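Local coordinates for protein uroporphyrinogen III synthase (Thermus thermophilus, PDB 1WCW) that probably acts as a uroporphyrinogen-III synthase, the enzyme that closes linear hydroxymethylbilane into uroporphyrinogen III in tetrapyrrole biosynthesis, at residues T41-V46 / M161-L166. Sequence-based numbering, arbitrary orientation.
Sequences TEKVPV and MPYRHL
Glu42 and Arg164 lean the same way from neighbouring antiparallel strands: the glutamate CG sits between its backbone N and carbonyl carbon (chi1 60°) with the chain extended beyond, while the arginine bends at chi3 (133°). Carboxylate and guanidinium are nearly coplanar, OE1 at the guanidinium edge, but the salt bridge is long, Glu42 OE1 to Arg164 NH2 at 4.0 Å. Leu166 CD1 rests 3.9 Å from Glu42 OE1. The backbones of Glu42 and Arg164 form a hydrogen-bonded antiparallel pair, Glu42 N to Arg164 O at 2.9 Å and Arg164 N to Glu42 O at 2.8 Å. On the other face, Lys43 bends at chi2 and lays CD 3.8 Å from Tyr163 CB; its NZ continues to Asp73 of helix 68-80, and the tyrosine hydroxyl bonds to Thr67. Beyond the strand end, Val44 N donates to Pro162 O (3.0 Å) from 42° above the carbonyl plane. Water 1 donates to that same oxygen and to Val44 O, bridging the two segments where the strand pairing ends. Val44 CG2 packs 4.0 Å from Arg164 CG. The pairing adds edge strand 39-43 antiparallel to strand 155-167, in an otherwise parallel sheet. Its chemistry implies that backbone bonds hold this edge, the exposed, stretched ion pair probably adding little, while on the opposite face Lys43 and Tyr163 join the strand pair to Asp73 and Thr67.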
loop_
_atom_site.group_PDB
_atom_site.type_symbol
_atom_site.label_atom_id
_atom_site.label_comp_id
_atom_site.label_asym_id
_atom_site.label_seq_id
_atom_site.Cartn_x
_atom_site.Cartn_y
_atom_site.Cartn_z
ATOM N N THR A 41 -3.720 5.781 -9.811
ATOM C CA THR A 41 -2.910 4.617 -10.101
ATOM C C THR A 41 -2.825 4.489 -11.623
ATOM O O THR A 41 -3.819 4.715 -12.330
ATOM C CB THR A 41 -3.548 3.363 -9.451
ATOM O OG1 THR A 41 -3.716 3.578 -8.022
ATOM C CG2 THR A 41 -2.659 2.169 -9.681
ATOM N N GLU A 42 -1.641 4.201 -12.166
ATOM C CA GLU A 42 -1.551 4.054 -13.607
ATOM C C GLU A 42 -0.609 2.941 -13.939
ATOM O O GLU A 42 0.460 2.749 -13.307
ATOM C CB GLU A 42 -1.063 5.332 -14.272
ATOM C CG GLU A 42 0.301 5.784 -13.811
ATOM C CD GLU A 42 0.860 6.965 -14.572
ATOM O OE1 GLU A 42 2.079 7.217 -14.432
ATOM O OE2 GLU A 42 0.086 7.635 -15.301
ATOM N N LYS A 43 -1.034 2.130 -14.893
ATOM C CA LYS A 43 -0.178 1.037 -15.324
ATOM C C LYS A 43 0.898 1.616 -16.183
ATOM O O LYS A 43 0.692 2.553 -16.947
ATOM C CB LYS A 43 -0.939 0.003 -16.166
ATOM C CG LYS A 43 -2.051 -0.731 -15.466
ATOM C CD LYS A 43 -1.567 -1.574 -14.273
ATOM C CE LYS A 43 -2.706 -2.425 -13.697
ATOM N NZ LYS A 43 -2.251 -3.122 -12.471
ATOM N N VAL A 44 2.096 1.087 -16.062
ATOM C CA VAL A 44 3.204 1.515 -16.885
ATOM C C VAL A 44 3.165 0.635 -18.198
ATOM O O VAL A 44 3.091 -0.594 -18.123
ATOM C CB VAL A 44 4.544 1.286 -16.162
ATOM C CG1 VAL A 44 5.648 1.609 -17.073
ATOM C CG2 VAL A 44 4.658 2.227 -14.872
ATOM N N PRO A 45 3.194 1.253 -19.392
ATOM C CA PRO A 45 3.150 0.465 -20.642
ATOM C C PRO A 45 4.303 -0.448 -20.632
ATOM O O PRO A 45 5.445 -0.079 -20.341
ATOM C CB PRO A 45 3.256 1.525 -21.741
ATOM C CG PRO A 45 2.663 2.752 -21.077
ATOM C CD PRO A 45 3.217 2.695 -19.647
ATOM N N VAL A 46 4.046 -1.695 -21.046
ATOM C CA VAL A 46 5.061 -2.694 -21.029
ATOM C C VAL A 46 6.339 -2.286 -21.795
ATOM O O VAL A 46 7.488 -2.507 -21.365
ATOM C CB VAL A 46 4.460 -4.025 -21.552
ATOM C CG1 VAL A 46 5.587 -5.069 -21.804
ATOM C CG2 VAL A 46 3.461 -4.576 -20.514
ATOM N N MET A 161 9.082 -1.756 -12.210
ATOM C CA MET A 161 7.900 -0.998 -11.786
ATOM C C MET A 161 6.821 -1.170 -12.830
ATOM O O MET A 161 6.712 -0.317 -13.785
ATOM C CB MET A 161 8.329 0.444 -11.591
ATOM C CG MET A 161 7.228 1.278 -10.993
ATOM S SD MET A 161 7.681 3.065 -10.888
ATOM C CE MET A 161 8.968 2.947 -9.715
ATOM N N PRO A 162 5.924 -2.099 -12.612
ATOM C CA PRO A 162 4.881 -2.345 -13.641
ATOM C C PRO A 162 3.688 -1.395 -13.567
ATOM O O PRO A 162 2.837 -1.310 -14.495
ATOM C CB PRO A 162 4.483 -3.801 -13.386
ATOM C CG PRO A 162 4.820 -4.039 -11.908
ATOM C CD PRO A 162 6.020 -3.187 -11.596
ATOM N N TYR A 163 3.587 -0.708 -12.447
ATOM C CA TYR A 163 2.509 0.271 -12.277
ATOM C C TYR A 163 2.958 1.254 -11.231
ATOM O O TYR A 163 3.944 1.030 -10.498
ATOM C CB TYR A 163 1.190 -0.386 -11.891
ATOM C CG TYR A 163 1.133 -0.960 -10.480
ATOM C CD1 TYR A 163 1.683 -2.190 -10.183
ATOM C CD2 TYR A 163 0.584 -0.250 -9.451
ATOM C CE1 TYR A 163 1.693 -2.727 -8.886
ATOM C CE2 TYR A 163 0.573 -0.751 -8.150
ATOM C CZ TYR A 163 1.117 -1.988 -7.876
ATOM O OH TYR A 163 1.112 -2.507 -6.596
ATOM N N ARG A 164 2.239 2.363 -11.136
ATOM C CA ARG A 164 2.599 3.396 -10.191
ATOM C C ARG A 164 1.407 3.932 -9.445
ATOM O O ARG A 164 0.399 4.287 -10.037
ATOM C CB ARG A 164 3.203 4.619 -10.886
ATOM C CG ARG A 164 4.521 4.486 -11.602
ATOM C CD ARG A 164 4.794 5.829 -12.308
ATOM N NE ARG A 164 6.146 6.298 -12.075
ATOM C CZ ARG A 164 6.643 7.373 -12.659
ATOM N NH1 ARG A 164 7.890 7.749 -12.406
ATOM N NH2 ARG A 164 5.870 8.070 -13.492
ATOM N N HIS A 165 1.527 4.029 -8.140
ATOM C CA HIS A 165 0.543 4.762 -7.324
ATOM C C HIS A 165 1.184 6.122 -7.224
ATOM O O HIS A 165 2.393 6.247 -6.934
ATOM C CB HIS A 165 0.422 4.176 -5.895
ATOM C CG HIS A 165 -0.381 2.965 -5.855
ATOM N ND1 HIS A 165 -0.042 1.814 -5.183
ATOM C CD2 HIS A 165 -1.564 2.700 -6.454
ATOM C CE1 HIS A 165 -0.970 0.898 -5.366
ATOM N NE2 HIS A 165 -1.909 1.411 -6.139
ATOM N N LEU A 166 0.401 7.156 -7.483
ATOM C CA LEU A 166 0.865 8.521 -7.351
ATOM C C LEU A 166 -0.099 9.277 -6.524
ATOM O O LEU A 166 -1.251 8.902 -6.410
ATOM C CB LEU A 166 0.782 9.206 -8.691
ATOM C CG LEU A 166 1.568 8.553 -9.829
ATOM C CD1 LEU A 166 1.120 9.085 -11.195
ATOM C CD2 LEU A 166 2.999 8.827 -9.581
HETATM O O HOH W 1 2.843 -2.843 -16.724
#